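Local atomic coordinates of protein secretion chaperonin CsaA (PDB entry 5ZDI), a protein that probably binds tRNA through an OB-type domain and is thought to act as a protein-secretion chaperone. Residues S21-A26 against I74-S79; P29-K34 against A48-Y53; I35-I40 against I63-N68. One frame throughout, in Å; residues are numbered along the deposited sequence. Where two conformers were deposited one is given.

Contact 1 of 3, residues S21-A26 against I74-S79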
loop_
_atom_site.group_PDB
_atom_site.type_symbol
_atom_site.label_atom_id
_atom_site.label_comp_id
_atom_site.label_asym_id
_atom_site.label_seq_id
_atom_site.Cartn_x
_atom_site.Cartn_y
_atom_site.Cartn_z
ATOM N N SER A 21 6.365 18.173 -11.146
ATOM C CA SER A 21 6.712 18.781 -12.436
ATOM C C SER A 21 6.593 17.724 -13.535
ATOM O O SER A 21 6.572 16.563 -13.282
ATOM C CB SER A 21 8.149 19.377 -12.413
ATOM O OG SER A 21 9.159 18.377 -12.371
ATOM N N ASP A 22 6.501 18.166 -14.797
ATOM C CA ASP A 22 6.496 17.191 -15.884
ATOM C C ASP A 22 7.849 16.529 -16.063
ATOM O O ASP A 22 8.875 17.206 -15.995
ATOM C CB ASP A 22 5.998 17.794 -17.217
ATOM C CG ASP A 22 4.592 18.279 -17.130
ATOM O OD1 ASP A 22 3.722 17.491 -16.738
ATOM O OD2 ASP A 22 4.292 19.418 -17.524
ATOM N N PHE A 23 7.873 15.217 -16.322
ATOM C CA PHE A 23 9.088 14.521 -16.604
ATOM C C PHE A 23 9.242 14.414 -18.154
ATOM O O PHE A 23 9.025 13.379 -18.775
ATOM C CB PHE A 23 9.098 13.167 -15.899
ATOM C CG PHE A 23 10.408 12.431 -15.926
ATOM C CD1 PHE A 23 11.545 12.959 -16.519
ATOM C CD2 PHE A 23 10.490 11.140 -15.396
ATOM C CE1 PHE A 23 12.699 12.234 -16.544
ATOM C CE2 PHE A 23 11.664 10.431 -15.422
ATOM C CZ PHE A 23 12.762 10.962 -16.061
ATOM N N LYS A 24 9.695 15.520 -18.727
ATOM C CA LYS A 24 9.669 15.706 -20.192
ATOM C C LYS A 24 10.487 14.692 -20.973
ATOM O O LYS A 24 10.093 14.242 -22.067
ATOM C CB LYS A 24 10.174 17.107 -20.492
ATOM C CG LYS A 24 9.202 18.131 -19.999
ATOM C CD LYS A 24 9.750 19.521 -20.251
ATOM C CE LYS A 24 8.854 20.550 -19.638
ATOM N NZ LYS A 24 9.540 21.852 -19.701
ATOM N N GLU A 25 11.576 14.248 -20.388
ATOM C CA GLU A 25 12.446 13.309 -21.084
ATOM C C GLU A 25 12.008 11.856 -21.009
ATOM O O GLU A 25 12.637 10.969 -21.659
ATOM C CB GLU A 25 13.867 13.410 -20.443
ATOM C CG GLU A 25 14.463 14.817 -20.493
ATOM C CD GLU A 25 14.109 15.758 -19.320
ATOM O OE1 GLU A 25 13.116 15.544 -18.508
ATOM O OE2 GLU A 25 14.863 16.782 -19.232
ATOM N N ALA A 26 11.021 11.517 -20.166
ATOM C CA ALA A 26 10.674 10.129 -19.961
ATOM C C ALA A 26 9.903 9.635 -21.186
ATOM O O ALA A 26 9.108 10.363 -21.738
ATOM C CB ALA A 26 9.849 9.910 -18.736
ATOM N N ILE A 74 16.718 7.388 -14.684
ATOM C CA ILE A 74 15.839 7.379 -15.820
ATOM C C ILE A 74 16.192 8.678 -16.558
ATOM O O ILE A 74 16.084 9.780 -15.993
ATOM C CB ILE A 74 14.362 7.412 -15.417
ATOM C CG1 ILE A 74 14.009 6.238 -14.502
ATOM C CG2 ILE A 74 13.464 7.428 -16.670
ATOM C CD1 ILE A 74 12.651 6.308 -13.858
ATOM N N ALA A 75 16.702 8.549 -17.794
ATOM C CA ALA A 75 17.346 9.665 -18.474
ATOM C C ALA A 75 18.330 10.350 -17.564
ATOM O O ALA A 75 19.209 9.693 -17.013
ATOM C CB ALA A 75 16.287 10.635 -19.058
ATOM N N ASN A 76 18.184 11.658 -17.388
ATOM C CA ASN A 76 18.970 12.498 -16.483
ATOM C C ASN A 76 18.390 12.717 -15.067
ATOM O O ASN A 76 18.780 13.643 -14.372
ATOM C CB ASN A 76 19.049 13.892 -17.122
ATOM C CG ASN A 76 17.664 14.566 -17.238
ATOM O OD1 ASN A 76 16.633 13.917 -17.528
ATOM N ND2 ASN A 76 17.634 15.879 -17.003
ATOM N N PHE A 77 17.444 11.877 -14.647
ATOM C CA PHE A 77 16.743 12.053 -13.361
ATOM C C PHE A 77 16.968 10.793 -12.534
ATOM O O PHE A 77 16.998 9.693 -13.090
ATOM C CB PHE A 77 15.265 12.224 -13.686
ATOM C CG PHE A 77 14.368 12.365 -12.485
ATOM C CD1 PHE A 77 14.410 13.488 -11.672
ATOM C CD2 PHE A 77 13.489 11.338 -12.171
ATOM C CE1 PHE A 77 13.536 13.593 -10.581
ATOM C CE2 PHE A 77 12.625 11.446 -11.067
ATOM C CZ PHE A 77 12.642 12.560 -10.285
ATOM N N ILE A 78 17.100 10.956 -11.228
ATOM C CA ILE A 78 17.207 9.809 -10.325
ATOM C C ILE A 78 15.926 9.691 -9.504
ATOM O O ILE A 78 15.623 10.565 -8.678
ATOM C CB ILE A 78 18.430 9.947 -9.389
ATOM C CG1 ILE A 78 19.699 10.041 -10.228
ATOM C CG2 ILE A 78 18.503 8.769 -8.439
ATOM C CD1 ILE A 78 20.911 10.432 -9.411
ATOM N N SER A 79 15.273 8.559 -9.699
ATOM C CA SER A 79 14.063 8.204 -8.978
ATOM C C SER A 79 14.525 7.397 -7.767
ATOM O O SER A 79 15.077 6.311 -7.917
ATOM C CB SER A 79 13.128 7.428 -9.822
ATOM O OG SER A 79 11.932 7.181 -9.099
#
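Ile74 meets Phe23 in two ways: its CG2 branch lies 3.7 Å from Phe23 CZ, and its backbone O comes to 3.5 Å from the same CZ, at the ring edge and in the ring plane. That carbonyl already accepts the N-H of Phe77, the bond that closes the type II' turn 74-77. At the turn's next corner, Ala75 sets its CB against Glu25 CB at 3.9 Å, a methyl-to-methylene touch at the surface. Asn76 follows, its side chain running roughly perpendicular to that of Glu25, with OD1 3.6 Å from Glu25 CD and the amide and carboxylate planes 55° apart. Phe77 then supplies the aromatic partner. Its CB lies 3.7 Å from Phe23 CZ, and a chi1 of 178° swings the ring so that its edge meets the Phe23 face, an edge-to-face pair with centroids 5.0 Å apart. Phe23, buried, also touches Ser47 and Lys32, and Ala26 CB covers part of one of its faces. Trimming Phe23 to an alanine would probably open a gap beside Ile74 and leave the Phe77 edge without the face it meets. The arrangement is that of two beta turns, the type I turn 23-26 and the tip of the hairpin 72-88, joined by an aromatic pair at the surface of the OB-clan domain.

Contact 2 of 3, residues P29-K34 against A48-Y53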
loop_
_atom_site.group_PDB
_atom_site.type_symbol
_atom_site.label_atom_id
_atom_site.label_comp_id
_atom_site.label_asym_id
_atom_site.label_seq_id
_atom_site.Cartn_x
_atom_site.Cartn_y
_atom_site.Cartn_z
ATOM N N PRO A 29 4.396 8.826 -20.186
ATOM C CA PRO A 29 3.968 10.088 -19.526
ATOM C C PRO A 29 4.213 9.984 -18.010
ATOM O O PRO A 29 3.699 9.057 -17.413
ATOM C CB PRO A 29 2.466 10.132 -19.797
ATOM C CG PRO A 29 2.139 8.768 -20.141
ATOM C CD PRO A 29 3.275 8.097 -20.762
ATOM N N ALA A 30 4.894 10.968 -17.430
ATOM C CA ALA A 30 5.246 10.821 -16.024
ATOM C C ALA A 30 5.412 12.141 -15.391
ATOM O O ALA A 30 5.735 13.122 -16.072
ATOM C CB ALA A 30 6.494 10.000 -15.889
ATOM N N TYR A 31 5.268 12.181 -14.096
ATOM C CA TYR A 31 5.671 13.327 -13.316
ATOM C C TYR A 31 6.939 13.024 -12.509
ATOM O O TYR A 31 7.117 11.899 -12.025
ATOM C CB TYR A 31 4.625 13.752 -12.282
ATOM C CG TYR A 31 3.288 14.243 -12.825
ATOM C CD1 TYR A 31 3.248 15.199 -13.864
ATOM C CD2 TYR A 31 2.108 13.813 -12.322
ATOM C CE1 TYR A 31 2.080 15.648 -14.365
ATOM C CE2 TYR A 31 0.882 14.302 -12.783
ATOM C CZ TYR A 31 0.882 15.219 -13.853
ATOM O OH TYR A 31 -0.343 15.651 -14.295
ATOM N N LYS A 32 7.712 14.071 -12.327
ATOM C CA LYS A 32 8.735 14.158 -11.253
ATOM C C LYS A 32 8.039 14.662 -9.985
ATOM O O LYS A 32 7.410 15.724 -9.945
ATOM C CB LYS A 32 9.900 15.097 -11.650
ATOM C CG LYS A 32 10.668 14.718 -12.856
ATOM C CD LYS A 32 11.557 15.969 -13.138
ATOM C CE LYS A 32 12.590 15.605 -14.097
ATOM N NZ LYS A 32 13.440 16.810 -14.291
ATOM N N LEU A 33 8.160 13.897 -8.912
ATOM C CA LEU A 33 7.604 14.215 -7.633
ATOM C C LEU A 33 8.701 14.411 -6.583
ATOM O O LEU A 33 9.645 13.639 -6.540
ATOM C CB LEU A 33 6.794 12.999 -7.098
ATOM C CG LEU A 33 5.747 12.417 -7.989
ATOM C CD1 LEU A 33 5.021 11.296 -7.264
ATOM C CD2 LEU A 33 4.749 13.489 -8.341
ATOM N N LYS A 34 8.559 15.459 -5.773
ATOM C CA LYS A 34 9.392 15.703 -4.607
ATOM C C LYS A 34 8.508 15.460 -3.388
ATOM O O LYS A 34 7.496 16.109 -3.191
ATOM C CB LYS A 34 10.001 17.088 -4.652
ATOM C CG LYS A 34 10.774 17.363 -3.383
ATOM C CD LYS A 34 11.503 18.687 -3.543
ATOM C CE LYS A 34 12.164 19.066 -2.259
ATOM N NZ LYS A 34 13.073 20.176 -2.668
ATOM N N ALA A 48 6.800 9.085 -11.450
ATOM C CA ALA A 48 5.524 8.356 -11.321
ATOM C C ALA A 48 4.620 8.526 -12.550
ATOM O O ALA A 48 4.325 9.691 -12.909
ATOM C CB ALA A 48 4.758 8.810 -10.073
ATOM N N GLN A 49 4.150 7.406 -13.115
ATOM C CA GLN A 49 3.229 7.429 -14.277
ATOM C C GLN A 49 1.813 7.599 -13.805
ATOM O O GLN A 49 0.956 6.693 -13.973
ATOM C CB GLN A 49 3.405 6.140 -15.097
ATOM C CG GLN A 49 4.782 6.095 -15.712
ATOM C CD GLN A 49 5.117 4.732 -16.225
ATOM O OE1 GLN A 49 4.302 4.141 -16.920
ATOM N NE2 GLN A 49 6.334 4.314 -16.018
ATOM N N ILE A 50 1.552 8.787 -13.278
ATOM C CA ILE A 50 0.270 9.157 -12.674
ATOM C C ILE A 50 -0.319 10.458 -13.275
ATOM O O ILE A 50 -1.026 11.235 -12.627
ATOM C CB ILE A 50 0.339 9.205 -11.158
ATOM C CG1 ILE A 50 1.391 10.212 -10.707
ATOM C CG2 ILE A 50 0.639 7.802 -10.593
ATOM C CD1 ILE A 50 1.441 10.414 -9.159
ATOM N N THR A 51 -0.065 10.668 -14.569
ATOM C CA THR A 51 -0.524 11.903 -15.196
ATOM C C THR A 51 -2.029 11.931 -15.480
ATOM O O THR A 51 -2.556 12.927 -15.998
ATOM C CB THR A 51 0.254 12.219 -16.499
ATOM O OG1 THR A 51 -0.089 11.245 -17.500
ATOM C CG2 THR A 51 1.658 12.188 -16.222
ATOM N N ASN A 52 -2.742 10.856 -15.160
ATOM C CA ASN A 52 -4.172 10.935 -15.000
ATOM C C ASN A 52 -4.626 11.864 -13.911
ATOM O O ASN A 52 -5.767 12.381 -13.934
ATOM C CB ASN A 52 -4.814 9.529 -14.849
ATOM C CG ASN A 52 -4.104 8.588 -13.795
ATOM O OD1 ASN A 52 -2.837 8.465 -13.777
ATOM N ND2 ASN A 52 -4.944 7.852 -12.967
ATOM N N TYR A 53 -3.736 12.133 -12.926
ATOM C CA TYR A 53 -4.012 13.130 -11.925
ATOM C C TYR A 53 -3.458 14.470 -12.446
ATOM O O TYR A 53 -2.363 14.490 -12.975
ATOM C CB TYR A 53 -3.309 12.822 -10.629
ATOM C CG TYR A 53 -3.815 11.622 -9.865
ATOM C CD1 TYR A 53 -3.465 10.306 -10.294
ATOM C CD2 TYR A 53 -4.473 11.750 -8.660
ATOM C CE1 TYR A 53 -3.913 9.202 -9.602
ATOM C CE2 TYR A 53 -4.914 10.645 -7.951
ATOM C CZ TYR A 53 -4.617 9.383 -8.436
ATOM O OH TYR A 53 -5.029 8.238 -7.733
HETATM O O HOH W 1 1.033 8.812 -16.669
#
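Tyr31 and Ala48 form an antiparallel hydrogen-bonded pair, each giving its N-H to the other's carbonyl: Tyr31 N to Ala48 O and Ala48 N to Tyr31 O, both 2.9 Å. A third direct bond is made by a side chain: Tyr31 OH donates to Tyr53 O at 2.7 Å, in the carbonyl plane, and so ties the phenol to the end of the type I turn 50-53. Tyr53 OH in turn hydrogen-bonds to Asp98 of the second subunit and to Leu94 N of its own chain. Water 1 adds a bridge by donating to Pro29 O and accepting from Thr51 N. The Tyr31-Ala48 pair is the end of the pairing of strands 31-36 and 43-48 in the curled antiparallel sheet of the OB-clan domain, just as the chain leaves the sheet through an inverse gamma turn centred on Gln49. Several apolar contacts involve the Tyr31 ring. Thr51 CG2 stands over the centre of one face, 3.9 Å from the centroid, a CH-pi contact; with OG1 lodged between backbone N and carbonyl carbon (chi1 68°), this methyl is left to meet the ring. Ile50 CG1 approaches Tyr31 CD2 at 4.0 Å. Further along the strand, Leu33 CD1 packs against Ala48 CB at 3.8 Å and the tip of Ile50.

Contact 3 of 3, residues I35-I40 against I63-N68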
loop_
_atom_site.group_PDB
_atom_site.type_symbol
_atom_site.label_atom_id
_atom_site.label_comp_id
_atom_site.label_asym_id
_atom_site.label_seq_id
_atom_site.Cartn_x
_atom_site.Cartn_y
_atom_site.Cartn_z
ATOM N N ILE A 35 8.890 14.446 -2.592
ATOM C CA ILE A 35 8.020 13.866 -1.553
ATOM C C ILE A 35 8.766 13.939 -0.207
ATOM O O ILE A 35 9.992 13.610 -0.127
ATOM C CB ILE A 35 7.760 12.386 -1.864
ATOM C CG1 ILE A 35 7.251 12.244 -3.279
ATOM C CG2 ILE A 35 6.834 11.767 -0.848
ATOM C CD1 ILE A 35 6.995 10.848 -3.743
ATOM N N TYR A 36 8.032 14.339 0.810
ATOM C CA TYR A 36 8.590 14.472 2.190
ATOM C C TYR A 36 8.207 13.247 2.963
ATOM O O TYR A 36 7.065 12.858 2.941
ATOM C CB TYR A 36 8.011 15.696 2.868
ATOM C CG TYR A 36 8.547 15.906 4.293
ATOM C CD1 TYR A 36 9.910 16.144 4.520
ATOM C CD2 TYR A 36 7.680 15.882 5.405
ATOM C CE1 TYR A 36 10.385 16.371 5.815
ATOM C CE2 TYR A 36 8.177 16.027 6.713
ATOM C CZ TYR A 36 9.516 16.282 6.889
ATOM O OH TYR A 36 9.993 16.450 8.185
ATOM N N PHE A 37 9.191 12.618 3.632
ATOM C CA PHE A 37 9.023 11.344 4.336
ATOM C C PHE A 37 9.406 11.512 5.825
ATOM O O PHE A 37 9.751 10.563 6.508
ATOM C CB PHE A 37 9.946 10.332 3.672
ATOM C CG PHE A 37 9.388 9.785 2.393
ATOM C CD1 PHE A 37 8.376 8.807 2.411
ATOM C CD2 PHE A 37 9.907 10.172 1.167
ATOM C CE1 PHE A 37 7.827 8.294 1.246
ATOM C CE2 PHE A 37 9.388 9.638 -0.027
ATOM C CZ PHE A 37 8.359 8.732 0.005
ATOM N N GLY A 38 9.375 12.740 6.312
ATOM C CA GLY A 38 9.543 12.971 7.765
ATOM C C GLY A 38 10.968 13.471 8.052
ATOM O O GLY A 38 11.868 13.474 7.169
ATOM N N ASP A 39 11.240 13.694 9.325
ATOM C CA ASP A 39 12.459 14.344 9.808
ATOM C C ASP A 39 13.739 13.559 9.628
ATOM O O ASP A 39 14.854 14.122 9.759
ATOM C CB ASP A 39 12.384 14.630 11.332
ATOM C CG ASP A 39 11.353 15.657 11.710
ATOM O OD1 ASP A 39 11.235 16.713 11.034
ATOM O OD2 ASP A 39 10.655 15.406 12.722
ATOM N N ILE A 40 13.642 12.237 9.522
ATOM C CA ILE A 40 14.819 11.398 9.393
ATOM C C ILE A 40 15.137 11.101 7.919
ATOM O O ILE A 40 16.254 11.322 7.431
ATOM C CB ILE A 40 14.653 10.100 10.210
ATOM C CG1 ILE A 40 14.548 10.458 11.704
ATOM C CG2 ILE A 40 15.799 9.146 9.948
ATOM C CD1 ILE A 40 13.801 9.418 12.527
ATOM N N ILE A 63 0.839 9.803 0.198
ATOM C CA ILE A 63 1.047 8.636 -0.665
ATOM C C ILE A 63 1.843 7.571 0.134
ATOM O O ILE A 63 2.269 7.815 1.276
ATOM C CB ILE A 63 1.792 9.034 -1.964
ATOM C CG1 ILE A 63 3.130 9.731 -1.762
ATOM C CG2 ILE A 63 0.931 9.952 -2.805
ATOM C CD1 ILE A 63 4.225 8.813 -1.277
ATOM N N ILE A 64 2.017 6.407 -0.498
ATOM C CA ILE A 64 2.760 5.349 0.038
ATOM C C ILE A 64 3.866 4.956 -0.887
ATOM O O ILE A 64 3.667 4.823 -2.080
ATOM C CB ILE A 64 1.758 4.116 0.188
ATOM C CG1 ILE A 64 0.504 4.503 0.972
ATOM C CG2 ILE A 64 2.385 2.908 0.830
ATOM C CD1 ILE A 64 0.766 4.956 2.411
ATOM N N ALA A 65 5.082 4.743 -0.337
ATOM C CA ALA A 65 6.233 4.424 -1.169
ATOM C C ALA A 65 7.204 3.458 -0.525
ATOM O O ALA A 65 7.378 3.442 0.702
ATOM C CB ALA A 65 6.959 5.700 -1.547
ATOM N N VAL A 66 7.898 2.713 -1.405
ATOM C CA VAL A 66 9.023 1.915 -1.026
ATOM C C VAL A 66 10.239 2.830 -0.932
ATOM O O VAL A 66 10.576 3.488 -1.939
ATOM C CB VAL A 66 9.316 0.812 -2.027
ATOM C CG1 VAL A 66 10.598 0.104 -1.482
ATOM C CG2 VAL A 66 8.152 -0.145 -2.113
ATOM N N VAL A 67 10.925 2.848 0.236
ATOM C CA VAL A 67 11.992 3.817 0.423
ATOM C C VAL A 67 13.426 3.267 0.496
ATOM O O VAL A 67 14.369 4.055 0.547
ATOM C CB VAL A 67 11.751 4.699 1.699
ATOM C CG1 VAL A 67 10.424 5.456 1.537
ATOM C CG2 VAL A 67 11.883 3.854 2.980
ATOM N N ASN A 68 13.565 1.970 0.382
ATOM C CA ASN A 68 14.890 1.300 0.471
ATOM C C ASN A 68 15.320 0.551 -0.749
ATOM O O ASN A 68 16.127 -0.413 -0.679
ATOM C CB ASN A 68 14.906 0.417 1.731
ATOM C CG ASN A 68 13.976 -0.787 1.671
ATOM O OD1 ASN A 68 12.898 -0.764 1.039
ATOM N ND2 ASN A 68 14.378 -1.887 2.374
#
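Ile35 sends its CG2 branch to Ile63 CD1, 4.0 Å away, where strands 31-36 and 62-66 face each other across the interior of the curled antiparallel sheet of this OB-clan domain. The strands are not neighbours in the sheet: each pairs with strand 12-22, and within residues 35-40 and 63-68 the CA atoms of Ile35 and Ile63 are 8.8 Å apart, so the contact is made by side chains reaching inward. Ile63 carries CG1 between its backbone N and carbonyl carbon (chi1 56°), and a further bend at chi2 (73°) brings CD1 into place as the atom that meets Ile35. Both isoleucines have further neighbours in the interior, Ile35 touching Val83 and Ile63 touching Ile17 and Leu94.

Phe37 contributes the larger share of the contact from the first segment. It lies just past the end of strand 31-36, and its ring meets aliphatic groups of three residues on the opposing segment. Ile63 CD1 approaches CZ obliquely at 4.3 Å. Ala65 directs CB at the ring edge, near its plane, 3.7 Å from CZ. Val67 instead covers a face, and the two side chains run alongside, pointing opposite ways; Val81 of strand 77-88 touches both residues. The Val67 methyl makes a CH-pi contact displaced toward the ring's rim: CG1 is 4.1 Å from the centroid, 20° off the normal, with Phe37 CE1 its nearest ring atom at 3.9 Å.

In the fold
All three contacts reach one curled antiparallel sheet. Strand 31-36 runs through contacts 2 and 3, whose centres lie about 17 Å apart on opposite sides of the chain's centre; residues 29-34 lead directly into 35-40. Contact 1, with its centre about 10 Å from that of contact 2, adjoins it through probable backbone hydrogen bonds at and just past the paired ends of strands 12-22 and 31-36: Ser21 O to Lys32 N and Phe23 N to Ala30 O. Contacts 1 and 3 do not touch. In chain order the first segments 21-26, 29-34 and 35-40 precede 48-53, 63-68 and 74-79, so the outer pair encloses two crossing ones. Surface turns, strand end and buried interior are thereby tied into a single OB-type domain.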